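PDB 7D6V: succinate dehydrogenase subunit A from Mycolicibacterium smegmatis, which probably oxidises succinate to fumarate as the FAD-bearing flavoprotein subunit of the mycobacterial succinate dehydrogenase Sdh1, feeding electrons to the respiratory chain. Local coordinates for residues R517-V522 / D539-L544; G186-Y191 / G195-F200; G72-G77 / G425-S430; A55-M58 / K64-W67. All blocks are in the same frame, centred on the assembly; numbering follows the deposited sequence.

Contacts 1 and 2 are buried, yet their chemistry differs: contact 1 joins helix 502-518 to helix 532-556 without a hydrogen bond between its segments, through packing around one tyrosine whose hydroxyl bonds to Ala-537 O of the second helix, whereas contact 2 is a hairpin whose backbone bonds accompany aromatic packing. Contact 3, also buried, rests on a single side-chain hydrogen bond between helices 67-76 and 427-448, the latter beginning at the flavin. Contact 4, partly buried, folds the loop before helix 67-76 back on itself, so contacts 3 and 4 involve both ends of that helix. Their centres are 11 Å apart, and Gly-426 O lies 3.0 Å from Ala-55 N, a probable hydrogen bond.

Contact 1 of 4, residues R517-V522 / D539-L544; sequences RRYANV and DMRNML
Tyr-519 carries the contact on its side, and its atoms meet three residues of 539-544 in turn. CB already points at the helix, and with CG opposite the backbone N and beside the carbonyl carbon (chi1 -179°) the ring continues that way. At the root, CB lies 3.9 Å from Leu-544 CD1, and CG is equally near that methyl, so one leucine branch covers the junction of chain and ring. Further out, along one flank of the ring, Tyr-519 CE1 comes within 3.4 Å of Met-540 CB. The methionine meets the tyrosine with its root, since its thioether end bends away at chi2 and chi3. Along the other flank, Tyr-519 CE2 is 3.8 Å from Arg-541 CB. All three partners lie on the same side of the ring plane and approach it obliquely.

Spacing along the chain explains the pattern: Met-540, Arg-541 and Leu-544 stand at i, i+1 and i+4 of helix 532-556, and so can line one side of it. Tyr-519 lies in the C-terminal end region of helix 502-518, and both helices fall within the region of the fumarate reductase flavoprotein C-terminal family.

The hydroxyl completes the path. Tyr-519 OH packs 3.7 Å from Arg-541 CB, while its hydrogen bond is made to Ala-537 O, on the same helix as the three partners. Arg-541 sends its guanidinium elsewhere, with a weak bond from NH2 to Pro-590 O. On the opposite side of the ring, Val-522 CG1 sits 3.9 Å from the Tyr-519 ring plane, offset toward the rim.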
loop_
_atom_site.group_PDB
_atom_site.type_symbol
_atom_site.label_atom_id
_atom_site.label_comp_id
_atom_site.label_asym_id
_atom_site.label_seq_id
_atom_site.Cartn_x
_atom_site.Cartn_y
_atom_site.Cartn_z
ATOM N N ARG A 517 -36.106 14.831 4.922
ATOM C CA ARG A 517 -37.393 14.787 4.233
ATOM C C ARG A 517 -37.206 14.572 2.736
ATOM O O ARG A 517 -37.966 13.826 2.109
ATOM C CB ARG A 517 -38.178 16.069 4.494
ATOM C CG ARG A 517 -39.551 16.086 3.849
ATOM C CD ARG A 517 -40.084 17.498 3.714
ATOM N NE ARG A 517 -39.152 18.365 3.001
ATOM C CZ ARG A 517 -39.068 18.447 1.679
ATOM N NH1 ARG A 517 -39.861 17.712 0.913
ATOM N NH2 ARG A 517 -38.190 19.266 1.121
ATOM N N ARG A 518 -36.199 15.221 2.147
ATOM C CA ARG A 518 -35.901 15.012 0.733
ATOM C C ARG A 518 -35.382 13.606 0.465
ATOM O O ARG A 518 -35.533 13.095 -0.649
ATOM C CB ARG A 518 -34.883 16.041 0.248
ATOM C CG ARG A 518 -35.448 17.424 0.009
ATOM C CD ARG A 518 -34.343 18.404 -0.325
ATOM N NE ARG A 518 -33.592 17.994 -1.507
ATOM C CZ ARG A 518 -32.425 18.515 -1.869
ATOM N NH1 ARG A 518 -31.870 19.469 -1.139
ATOM N NH2 ARG A 518 -31.812 18.079 -2.959
ATOM N N TYR A 519 -34.751 12.979 1.460
ATOM C CA TYR A 519 -34.230 11.627 1.284
ATOM C C TYR A 519 -35.322 10.608 0.985
ATOM O O TYR A 519 -35.029 9.562 0.398
ATOM C CB TYR A 519 -33.454 11.197 2.527
ATOM C CG TYR A 519 -32.854 9.816 2.423
ATOM C CD1 TYR A 519 -31.781 9.565 1.583
ATOM C CD2 TYR A 519 -33.362 8.762 3.165
ATOM C CE1 TYR A 519 -31.235 8.308 1.483
ATOM C CE2 TYR A 519 -32.819 7.500 3.072
ATOM C CZ TYR A 519 -31.755 7.280 2.231
ATOM O OH TYR A 519 -31.211 6.023 2.131
ATOM N N ALA A 520 -36.568 10.879 1.369
ATOM C CA ALA A 520 -37.648 9.945 1.085
ATOM C C ALA A 520 -37.959 9.831 -0.401
ATOM O O ALA A 520 -38.690 8.916 -0.792
ATOM C CB ALA A 520 -38.909 10.356 1.845
ATOM N N ASN A 521 -37.429 10.727 -1.230
ATOM C CA ASN A 521 -37.690 10.735 -2.662
ATOM C C ASN A 521 -36.490 10.293 -3.488
ATOM O O ASN A 521 -36.488 10.487 -4.706
ATOM C CB ASN A 521 -38.134 12.127 -3.107
ATOM C CG ASN A 521 -39.470 12.523 -2.530
ATOM O OD1 ASN A 521 -40.423 11.748 -2.556
ATOM N ND2 ASN A 521 -39.549 13.736 -2.000
ATOM N N VAL A 522 -35.475 9.702 -2.863
ATOM C CA VAL A 522 -34.255 9.359 -3.585
ATOM C C VAL A 522 -34.544 8.225 -4.561
ATOM O O VAL A 522 -35.066 7.171 -4.186
ATOM C CB VAL A 522 -33.119 9.010 -2.611
ATOM C CG1 VAL A 522 -33.470 7.810 -1.745
ATOM C CG2 VAL A 522 -31.837 8.750 -3.374
ATOM N N ASP A 539 -26.217 4.152 2.005
ATOM C CA ASP A 539 -25.348 4.760 3.014
ATOM C C ASP A 539 -25.874 6.096 3.526
ATOM O O ASP A 539 -25.525 6.504 4.644
ATOM C CB ASP A 539 -23.943 4.967 2.449
ATOM C CG ASP A 539 -23.233 3.665 2.148
ATOM O OD1 ASP A 539 -23.368 2.711 2.943
ATOM O OD2 ASP A 539 -22.523 3.602 1.123
ATOM N N MET A 540 -26.681 6.794 2.724
ATOM C CA MET A 540 -27.113 8.133 3.096
ATOM C C MET A 540 -27.965 8.135 4.360
ATOM O O MET A 540 -27.943 9.112 5.111
ATOM C CB MET A 540 -27.876 8.773 1.940
ATOM C CG MET A 540 -27.030 9.684 1.063
ATOM S SD MET A 540 -26.164 10.960 1.992
ATOM C CE MET A 540 -27.493 12.124 2.265
ATOM N N ARG A 541 -28.713 7.060 4.625
ATOM C CA ARG A 541 -29.544 7.041 5.826
ATOM C C ARG A 541 -28.692 6.954 7.090
ATOM O O ARG A 541 -28.954 7.656 8.079
ATOM C CB ARG A 541 -30.560 5.894 5.744
ATOM C CG ARG A 541 -30.001 4.498 5.957
ATOM C CD ARG A 541 -31.033 3.423 5.665
ATOM N NE ARG A 541 -32.026 3.282 6.726
ATOM C CZ ARG A 541 -32.214 2.170 7.431
ATOM N NH1 ARG A 541 -31.474 1.098 7.194
ATOM N NH2 ARG A 541 -33.144 2.130 8.372
ATOM N N ASN A 542 -27.640 6.130 7.062
ATOM C CA ASN A 542 -26.700 6.087 8.173
ATOM C C ASN A 542 -25.999 7.425 8.341
ATOM O O ASN A 542 -25.813 7.902 9.468
ATOM C CB ASN A 542 -25.674 4.978 7.952
ATOM C CG ASN A 542 -26.314 3.659 7.595
ATOM O OD1 ASN A 542 -27.344 3.286 8.152
ATOM N ND2 ASN A 542 -25.709 2.945 6.659
ATOM N N MET A 543 -25.600 8.043 7.227
ATOM C CA MET A 543 -24.928 9.335 7.318
ATOM C C MET A 543 -25.841 10.393 7.927
ATOM O O MET A 543 -25.401 11.195 8.756
ATOM C CB MET A 543 -24.427 9.768 5.942
ATOM C CG MET A 543 -23.030 9.267 5.629
ATOM S SD MET A 543 -22.329 9.943 4.118
ATOM C CE MET A 543 -23.018 8.833 2.897
ATOM N N LEU A 544 -27.119 10.399 7.542
ATOM C CA LEU A 544 -28.058 11.370 8.094
ATOM C C LEU A 544 -28.271 11.154 9.587
ATOM O O LEU A 544 -28.300 12.120 10.362
ATOM C CB LEU A 544 -29.389 11.294 7.348
ATOM C CG LEU A 544 -29.425 11.860 5.927
ATOM C CD1 LEU A 544 -30.706 11.454 5.220
ATOM C CD2 LEU A 544 -29.277 13.368 5.943
#

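Contact 2 of 4, residues G186-Y191 / G195-F200; sequences GAFGYY and GNFVLF
Residues 186-191 and 197-200 run antiparallel, their axes 4.5 Å apart at closest approach and their directions 149° from each other, as the two arms of a beta hairpin. Gly-189 and Val-198 form a hydrogen-bonded pair: Gly-189 N to Val-198 O and Val-198 N to Gly-189 O are both 2.9 Å. Nearer the turn, Tyr-191 N bonds to Asn-196 O, and Gly-195 N returns a bond to Tyr-191 O.

Phe-188, Tyr-190, Phe-197 and Leu-199 occupy one face of the sheet. Phe-188 CZ reaches 3.7 Å from Phe-197 CG, the two rings meeting obliquely with planes at 39°. Tyr-190 CB instead approaches the edge of the Phe-197 ring, at 3.8 Å from CD1. Ala-187, Val-198 and Phe-200 belong to the other face. There Val-198 CG1 stands 4.2 Å above the Tyr-191 ring, toward its rim, and Tyr-191 OH bonds to Glu-5 on the neighbouring strand 5-7.

Backbone bonds thus tie the arms to each other and, through Phe-188 and Tyr-190, to strand 172-179, while the ring-bearing face packs through Phe-188 and Phe-197 on helix 458-469 and through Tyr-190 on the rings of Trp-534 and His-535.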
loop_
_atom_site.group_PDB
_atom_site.type_symbol
_atom_site.label_atom_id
_atom_site.label_comp_id
_atom_site.label_asym_id
_atom_site.label_seq_id
_atom_site.Cartn_x
_atom_site.Cartn_y
_atom_site.Cartn_z
ATOM N N GLY A 186 -28.777 -11.844 14.197
ATOM C CA GLY A 186 -28.076 -11.983 12.940
ATOM C C GLY A 186 -27.942 -10.650 12.238
ATOM O O GLY A 186 -28.382 -9.612 12.730
ATOM N N ALA A 187 -27.318 -10.706 11.065
ATOM C CA ALA A 187 -27.076 -9.531 10.243
ATOM C C ALA A 187 -27.601 -9.769 8.837
ATOM O O ALA A 187 -27.506 -10.878 8.308
ATOM C CB ALA A 187 -25.585 -9.186 10.191
ATOM N N PHE A 188 -28.153 -8.720 8.238
ATOM C CA PHE A 188 -28.706 -8.765 6.894
ATOM C C PHE A 188 -27.959 -7.775 6.012
ATOM O O PHE A 188 -27.708 -6.639 6.419
ATOM C CB PHE A 188 -30.205 -8.444 6.914
ATOM C CG PHE A 188 -30.843 -8.403 5.558
ATOM C CD1 PHE A 188 -31.347 -9.554 4.981
ATOM C CD2 PHE A 188 -30.954 -7.212 4.865
ATOM C CE1 PHE A 188 -31.939 -9.517 3.739
ATOM C CE2 PHE A 188 -31.541 -7.174 3.620
ATOM C CZ PHE A 188 -32.036 -8.326 3.060
ATOM N N GLY A 189 -27.600 -8.205 4.809
ATOM C CA GLY A 189 -26.882 -7.332 3.911
ATOM C C GLY A 189 -26.983 -7.809 2.482
ATOM O O GLY A 189 -27.776 -8.693 2.157
ATOM N N TYR A 190 -26.154 -7.219 1.627
ATOM C CA TYR A 190 -26.153 -7.552 0.212
ATOM C C TYR A 190 -24.723 -7.700 -0.280
ATOM O O TYR A 190 -23.791 -7.118 0.279
ATOM C CB TYR A 190 -26.884 -6.487 -0.625
ATOM C CG TYR A 190 -26.248 -5.119 -0.567
ATOM C CD1 TYR A 190 -26.625 -4.200 0.397
ATOM C CD2 TYR A 190 -25.268 -4.745 -1.476
ATOM C CE1 TYR A 190 -26.045 -2.954 0.457
ATOM C CE2 TYR A 190 -24.682 -3.504 -1.421
ATOM C CZ TYR A 190 -25.076 -2.611 -0.454
ATOM O OH TYR A 190 -24.497 -1.367 -0.392
ATOM N N TYR A 191 -24.567 -8.484 -1.340
ATOM C CA TYR A 191 -23.301 -8.572 -2.050
ATOM C C TYR A 191 -23.190 -7.410 -3.023
ATOM O O TYR A 191 -24.120 -7.143 -3.787
ATOM C CB TYR A 191 -23.201 -9.894 -2.807
ATOM C CG TYR A 191 -23.023 -11.110 -1.933
ATOM C CD1 TYR A 191 -24.044 -12.034 -1.784
ATOM C CD2 TYR A 191 -21.826 -11.347 -1.279
ATOM C CE1 TYR A 191 -23.887 -13.148 -0.996
ATOM C CE2 TYR A 191 -21.658 -12.460 -0.489
ATOM C CZ TYR A 191 -22.691 -13.358 -0.353
ATOM O OH TYR A 191 -22.529 -14.471 0.433
ATOM N N GLY A 195 -25.668 -7.798 -5.983
ATOM C CA GLY A 195 -26.859 -7.205 -5.419
ATOM C C GLY A 195 -27.786 -8.178 -4.732
ATOM O O GLY A 195 -28.929 -7.815 -4.436
ATOM N N ASN A 196 -27.332 -9.398 -4.470
ATOM C CA ASN A 196 -28.156 -10.423 -3.852
ATOM C C ASN A 196 -28.044 -10.351 -2.337
ATOM O O ASN A 196 -27.024 -9.931 -1.790
ATOM C CB ASN A 196 -27.744 -11.809 -4.345
ATOM C CG ASN A 196 -28.236 -12.098 -5.742
ATOM O OD1 ASN A 196 -29.405 -11.885 -6.056
ATOM N ND2 ASN A 196 -27.347 -12.584 -6.592
ATOM N N PHE A 197 -29.100 -10.790 -1.659
ATOM C CA PHE A 197 -29.244 -10.588 -0.224
ATOM C C PHE A 197 -28.747 -11.797 0.559
ATOM O O PHE A 197 -29.090 -12.946 0.247
ATOM C CB PHE A 197 -30.698 -10.283 0.127
ATOM C CG PHE A 197 -31.218 -9.041 -0.528
ATOM C CD1 PHE A 197 -30.448 -7.895 -0.563
ATOM C CD2 PHE A 197 -32.463 -9.023 -1.124
ATOM C CE1 PHE A 197 -30.911 -6.756 -1.170
ATOM C CE2 PHE A 197 -32.930 -7.884 -1.734
ATOM C CZ PHE A 197 -32.156 -6.749 -1.755
ATOM N N VAL A 198 -27.949 -11.521 1.584
ATOM C CA VAL A 198 -27.359 -12.531 2.446
ATOM C C VAL A 198 -27.759 -12.244 3.887
ATOM O O VAL A 198 -27.723 -11.095 4.344
ATOM C CB VAL A 198 -25.823 -12.583 2.281
ATOM C CG1 VAL A 198 -25.198 -11.226 2.554
ATOM C CG2 VAL A 198 -25.224 -13.646 3.181
ATOM N N LEU A 199 -28.173 -13.292 4.588
ATOM C CA LEU A 199 -28.547 -13.224 5.992
ATOM C C LEU A 199 -27.619 -14.123 6.793
ATOM O O LEU A 199 -27.514 -15.321 6.512
ATOM C CB LEU A 199 -30.002 -13.643 6.194
ATOM C CG LEU A 199 -30.420 -13.899 7.641
ATOM C CD1 LEU A 199 -30.420 -12.610 8.441
ATOM C CD2 LEU A 199 -31.779 -14.565 7.687
ATOM N N PHE A 200 -26.960 -13.545 7.786
ATOM C CA PHE A 200 -26.176 -14.292 8.755
ATOM C C PHE A 200 -27.010 -14.491 10.012
ATOM O O PHE A 200 -27.848 -13.659 10.357
ATOM C CB PHE A 200 -24.875 -13.560 9.076
ATOM C CG PHE A 200 -24.034 -13.272 7.865
ATOM C CD1 PHE A 200 -23.101 -14.188 7.421
ATOM C CD2 PHE A 200 -24.188 -12.091 7.165
ATOM C CE1 PHE A 200 -22.335 -13.928 6.307
ATOM C CE2 PHE A 200 -23.425 -11.827 6.051
ATOM C CZ PHE A 200 -22.498 -12.745 5.622
#

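Contact 3 of 4, residues G72-G77 / G425-S430; sequences GDTMRG and GGNSLS. With FAD (flavin-adenine dinucleotide), chain D.
Thr-74 and Asn-427 meet obliquely through their polar ends, and their hydrogen bond is the sole direct contact between 72-77 and 425-430. Asn-427 ND2 donates to Thr-74 OG1 over 2.9 Å with an angle of 144° at the hydrogen, a bent bond. The hydroxyl lies near the amide plane of Asn-427 but 16° out of it. On the threonine, chi1 of -69° sets OG1 beside the backbone N and opposite the carbonyl carbon; the methyl CG2 takes the other branch and touches the amide more loosely, 4.0 Å from ND2. Two further bonds to His-70 bear on the pair: its NE2 engages Asn-427 OD1, which fixes which end of the amide faces Thr-74, and its carbonyl O makes a weak bond with Thr-74 OG1.

The contact joins helix 67-76 to the start of helix 427-448 in the FAD-binding region, with Gly-426 at the N-cap. That helix start also belongs to the flavin pocket. Gly-426 N makes a weak hydrogen bond of 3.3 Å to FAD O2, while Ser-428 CB and Leu-429 CG each lie 3.6 Å from the same oxygen. A helix N-terminus directed at a flavin carbonyl could stabilise negative charge there. Ser-428 OG is turned to Arg-423.

Within 72-77, Arg-76 NH2 forms a 2.9 Å salt bridge with Asp-73 OD1, which lies in the guanidinium plane, while Gly-72 O sits over the guanidinium face. Asp-73 also pairs with Arg-128, and Arg-76 with Glu-617.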
loop_
_atom_site.group_PDB
_atom_site.type_symbol
_atom_site.label_atom_id
_atom_site.label_comp_id
_atom_site.label_asym_id
_atom_site.label_seq_id
_atom_site.Cartn_x
_atom_site.Cartn_y
_atom_site.Cartn_z
ATOM N N GLY A 72 -1.127 8.082 32.224
ATOM C CA GLY A 72 -1.215 9.507 32.492
ATOM C C GLY A 72 -1.182 10.340 31.226
ATOM O O GLY A 72 -1.891 11.342 31.112
ATOM N N ASP A 73 -0.359 9.936 30.257
ATOM C CA ASP A 73 -0.307 10.645 28.984
ATOM C C ASP A 73 -1.638 10.566 28.254
ATOM O O ASP A 73 -2.099 11.558 27.678
ATOM C CB ASP A 73 0.812 10.076 28.115
ATOM C CG ASP A 73 2.184 10.459 28.611
ATOM O OD1 ASP A 73 2.272 11.230 29.585
ATOM O OD2 ASP A 73 3.177 9.991 28.029
ATOM N N THR A 74 -2.266 9.391 28.255
ATOM C CA THR A 74 -3.564 9.238 27.607
ATOM C C THR A 74 -4.635 10.053 28.320
ATOM O O THR A 74 -5.475 10.686 27.671
ATOM C CB THR A 74 -3.949 7.760 27.557
ATOM O OG1 THR A 74 -3.088 7.076 26.641
ATOM C CG2 THR A 74 -5.387 7.586 27.106
ATOM N N MET A 75 -4.614 10.066 29.653
ATOM C CA MET A 75 -5.620 10.819 30.396
ATOM C C MET A 75 -5.451 12.320 30.195
ATOM O O MET A 75 -6.438 13.059 30.154
ATOM C CB MET A 75 -5.548 10.461 31.879
ATOM C CG MET A 75 -6.014 9.051 32.196
ATOM S SD MET A 75 -7.687 8.676 31.651
ATOM C CE MET A 75 -8.640 9.760 32.702
ATOM N N ARG A 76 -4.206 12.790 30.080
ATOM C CA ARG A 76 -3.955 14.200 29.792
ATOM C C ARG A 76 -4.454 14.577 28.405
ATOM O O ARG A 76 -5.147 15.584 28.233
ATOM C CB ARG A 76 -2.465 14.495 29.904
ATOM C CG ARG A 76 -2.044 15.104 31.204
ATOM C CD ARG A 76 -0.578 15.469 31.156
ATOM N NE ARG A 76 0.263 14.279 31.098
ATOM C CZ ARG A 76 0.610 13.556 32.156
ATOM N NH1 ARG A 76 0.189 13.893 33.364
ATOM N NH2 ARG A 76 1.377 12.490 32.001
ATOM N N GLY A 77 -4.091 13.786 27.403
ATOM C CA GLY A 77 -4.522 13.991 26.038
ATOM C C GLY A 77 -5.916 13.445 25.832
ATOM O O GLY A 77 -6.090 12.326 25.345
ATOM N N GLY A 425 -1.557 10.547 19.115
ATOM C CA GLY A 425 -1.082 9.838 17.947
ATOM C C GLY A 425 -0.431 8.531 18.340
ATOM O O GLY A 425 0.394 8.496 19.255
ATOM N N GLY A 426 -0.794 7.449 17.659
ATOM C CA GLY A 426 -0.299 6.130 17.966
ATOM C C GLY A 426 -1.210 5.313 18.855
ATOM O O GLY A 426 -1.092 4.082 18.875
ATOM N N ASN A 427 -2.119 5.964 19.580
ATOM C CA ASN A 427 -2.990 5.245 20.501
ATOM C C ASN A 427 -4.091 4.492 19.773
ATOM O O ASN A 427 -4.581 3.481 20.282
ATOM C CB ASN A 427 -3.601 6.212 21.512
ATOM C CG ASN A 427 -2.814 6.288 22.799
ATOM O OD1 ASN A 427 -1.732 5.720 22.915
ATOM N ND2 ASN A 427 -3.348 7.010 23.771
ATOM N N SER A 428 -4.502 4.964 18.597
ATOM C CA SER A 428 -5.578 4.288 17.880
ATOM C C SER A 428 -5.146 2.918 17.378
ATOM O O SER A 428 -5.907 1.950 17.475
ATOM C CB SER A 428 -6.059 5.148 16.719
ATOM O OG SER A 428 -6.271 6.474 17.150
ATOM N N LEU A 429 -3.933 2.819 16.832
ATOM C CA LEU A 429 -3.477 1.552 16.272
ATOM C C LEU A 429 -3.361 0.474 17.343
ATOM O O LEU A 429 -3.724 -0.682 17.107
ATOM C CB LEU A 429 -2.145 1.748 15.550
ATOM C CG LEU A 429 -2.182 2.568 14.259
ATOM C CD1 LEU A 429 -0.812 2.612 13.612
ATOM C CD2 LEU A 429 -3.203 1.994 13.295
ATOM N N SER A 430 -2.854 0.828 18.524
ATOM C CA SER A 430 -2.768 -0.141 19.611
ATOM C C SER A 430 -4.126 -0.397 20.258
ATOM O O SER A 430 -4.380 -1.507 20.744
ATOM C CB SER A 430 -1.750 0.331 20.649
ATOM O OG SER A 430 -2.090 1.604 21.163
HETATM P PA FAD D . -10.984 0.271 9.575
HETATM O O1A FAD D . -9.942 -0.775 9.440
HETATM O O2A FAD D . -10.693 1.649 9.122
HETATM O O5B FAD D . -12.248 -0.220 8.732
HETATM C C5B FAD D . -13.390 -0.829 9.307
HETATM C C4B FAD D . -13.848 -1.988 8.438
HETATM O O4B FAD D . -15.260 -2.142 8.521
HETATM C C3B FAD D . -13.549 -1.819 6.968
HETATM O O3B FAD D . -13.060 -3.065 6.493
HETATM C C2B FAD D . -14.891 -1.566 6.333
HETATM O O2B FAD D . -14.964 -2.035 4.993
HETATM C C1B FAD D . -15.801 -2.355 7.227
HETATM N N9A FAD D . -17.185 -1.860 7.151
HETATM C C8A FAD D . -17.601 -0.620 7.407
HETATM N N7A FAD D . -18.932 -0.521 7.243
HETATM C C5A FAD D . -19.383 -1.722 6.868
HETATM C C6A FAD D . -20.684 -2.318 6.528
HETATM N N6A FAD D . -21.813 -1.593 6.553
HETATM N N1A FAD D . -20.709 -3.612 6.190
HETATM C C2A FAD D . -19.605 -4.363 6.163
HETATM N N3A FAD D . -18.397 -3.889 6.457
HETATM C C4A FAD D . -18.226 -2.601 6.812
HETATM N N1 FAD D . -4.009 6.397 13.822
HETATM C C2 FAD D . -2.802 6.313 14.417
HETATM O O2 FAD D . -2.743 5.870 15.568
HETATM N N3 FAD D . -1.667 6.687 13.827
HETATM C C4 FAD D . -1.647 7.178 12.595
HETATM O O4 FAD D . -0.580 7.517 12.067
HETATM C C4X FAD D . -2.918 7.310 11.866
HETATM N N5 FAD D . -2.968 7.797 10.616
HETATM C C5X FAD D . -4.144 7.899 9.978
HETATM C C6 FAD D . -4.177 8.401 8.688
HETATM C C7 FAD D . -5.383 8.514 8.023
HETATM C C7M FAD D . -5.432 9.059 6.627
HETATM C C8 FAD D . -6.633 8.098 8.690
HETATM C C8M FAD D . -7.943 8.220 7.968
HETATM C C9 FAD D . -6.607 7.592 9.976
HETATM C C9A FAD D . -5.403 7.482 10.640
HETATM N N10 FAD D . -5.374 6.974 11.941
HETATM C C10 FAD D . -4.133 6.876 12.575
HETATM C "C1'" FAD D . -6.595 6.542 12.611
HETATM C "C2'" FAD D . -6.666 5.019 12.602
HETATM O "O2'" FAD D . -6.134 4.510 11.382
HETATM C "C3'" FAD D . -8.090 4.505 12.708
HETATM O "O3'" FAD D . -8.611 4.871 13.978
HETATM C "C4'" FAD D . -8.122 2.990 12.588
HETATM O "O4'" FAD D . -7.615 2.599 11.320
HETATM C "C5'" FAD D . -9.523 2.427 12.726
HETATM O "O5'" FAD D . -9.462 1.049 12.391
HETATM P P FAD D . -10.731 0.087 12.445
HETATM O O1P FAD D . -10.220 -1.310 12.420
HETATM O O2P FAD D . -11.622 0.499 13.561
HETATM O O3P FAD D . -11.528 0.383 11.079
#

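Contact 4 of 4, residues A55-M58 / K64-W67; sequences AAAM and KDSW
Ala-57 and Ser-66 mark the closest backbone approach, 5.8 Å between their CA atoms, where two irregular segments of one loop pass each other. Ala-57 is the centre of an inverse gamma turn (phi -78°, psi 66°), closed by a weak bond from Met-58 N to Ala-56 O. Ser-66 holds the N-cap position of helix 67-76.

No hydrogen bond links the segments; the methyl of Ala-57 supplies the touch. Its CB lies 3.7 Å from Ser-66 O and 3.9 Å from Asp-65 OD2, so it packs against a carbonyl and a carboxylate rather than an apolar surface. Asp-65 is directed at the turn with CG roughly opposite the backbone N (chi1 -151°). The same carboxylate bends back to its own segment: Ser-66 N donates to Asp-65 OD1 over 2.9 Å, arriving from above the carboxylate plane. Asp-65 OD1 thus has two partners, Ser-66 N and, in a salt bridge, Arg-128 NH1.

Around the contact, Ala-56, Met-58 and Trp-67 all touch helix 84-102, and Ala-56 shares a backbone bond with Arg-128. Ala-55 and Met-58 also touch strand 129-130, so the loop between strand 54-55 and helix 67-76 is packed against both elements.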
loop_
_atom_site.group_PDB
_atom_site.type_symbol
_atom_site.label_atom_id
_atom_site.label_comp_id
_atom_site.label_asym_id
_atom_site.label_seq_id
_atom_site.Cartn_x
_atom_site.Cartn_y
_atom_site.Cartn_z
ATOM N N ALA A 55 1.565 3.066 19.920
ATOM C CA ALA A 55 2.035 3.473 21.237
ATOM C C ALA A 55 1.962 2.271 22.170
ATOM O O ALA A 55 0.873 1.778 22.474
ATOM C CB ALA A 55 1.206 4.640 21.762
ATOM N N ALA A 56 3.119 1.793 22.619
ATOM C CA ALA A 56 3.184 0.655 23.522
ATOM C C ALA A 56 4.401 0.808 24.417
ATOM O O ALA A 56 5.515 0.991 23.922
ATOM C CB ALA A 56 3.252 -0.665 22.748
ATOM N N ALA A 57 4.187 0.720 25.730
ATOM C CA ALA A 57 5.260 0.897 26.708
ATOM C C ALA A 57 6.112 -0.371 26.777
ATOM O O ALA A 57 6.168 -1.080 27.783
ATOM C CB ALA A 57 4.685 1.259 28.068
ATOM N N MET A 58 6.794 -0.647 25.666
ATOM C CA MET A 58 7.707 -1.781 25.590
ATOM C C MET A 58 9.056 -1.495 26.234
ATOM O O MET A 58 9.774 -2.442 26.570
ATOM C CB MET A 58 7.902 -2.197 24.133
ATOM C CG MET A 58 6.671 -2.829 23.511
ATOM S SD MET A 58 6.935 -3.453 21.844
ATOM C CE MET A 58 7.511 -1.980 21.018
ATOM N N LYS A 64 12.755 3.873 31.450
ATOM C CA LYS A 64 11.989 4.619 32.438
ATOM C C LYS A 64 10.500 4.638 32.135
ATOM O O LYS A 64 9.719 5.099 32.974
ATOM C CB LYS A 64 12.505 6.055 32.535
ATOM C CG LYS A 64 13.647 6.238 33.514
ATOM C CD LYS A 64 13.955 7.708 33.722
ATOM C CE LYS A 64 14.085 8.436 32.395
ATOM N NZ LYS A 64 14.054 9.915 32.560
ATOM N N ASP A 65 10.093 4.158 30.966
ATOM C CA ASP A 65 8.685 4.098 30.621
ATOM C C ASP A 65 7.974 3.018 31.429
ATOM O O ASP A 65 8.575 2.047 31.894
ATOM C CB ASP A 65 8.514 3.829 29.130
ATOM C CG ASP A 65 7.243 4.421 28.576
ATOM O OD1 ASP A 65 6.477 5.020 29.355
ATOM O OD2 ASP A 65 7.007 4.286 27.362
ATOM N N SER A 66 6.669 3.204 31.594
ATOM C CA SER A 66 5.823 2.240 32.279
ATOM C C SER A 66 4.400 2.442 31.786
ATOM O O SER A 66 4.107 3.394 31.063
ATOM C CB SER A 66 5.913 2.389 33.800
ATOM O OG SER A 66 5.665 3.721 34.206
ATOM N N TRP A 67 3.515 1.522 32.173
ATOM C CA TRP A 67 2.113 1.687 31.814
ATOM C C TRP A 67 1.465 2.825 32.587
ATOM O O TRP A 67 0.481 3.394 32.111
ATOM C CB TRP A 67 1.341 0.375 32.018
ATOM C CG TRP A 67 1.062 0.003 33.445
ATOM C CD1 TRP A 67 1.763 -0.877 34.210
ATOM C CD2 TRP A 67 -0.009 0.481 34.268
ATOM N NE1 TRP A 67 1.208 -0.966 35.459
ATOM C CE2 TRP A 67 0.118 -0.141 35.521
ATOM C CE3 TRP A 67 -1.058 1.383 34.068
ATOM C CZ2 TRP A 67 -0.763 0.108 36.569
ATOM C CZ3 TRP A 67 -1.927 1.628 35.108
ATOM C CH2 TRP A 67 -1.776 0.994 36.342
#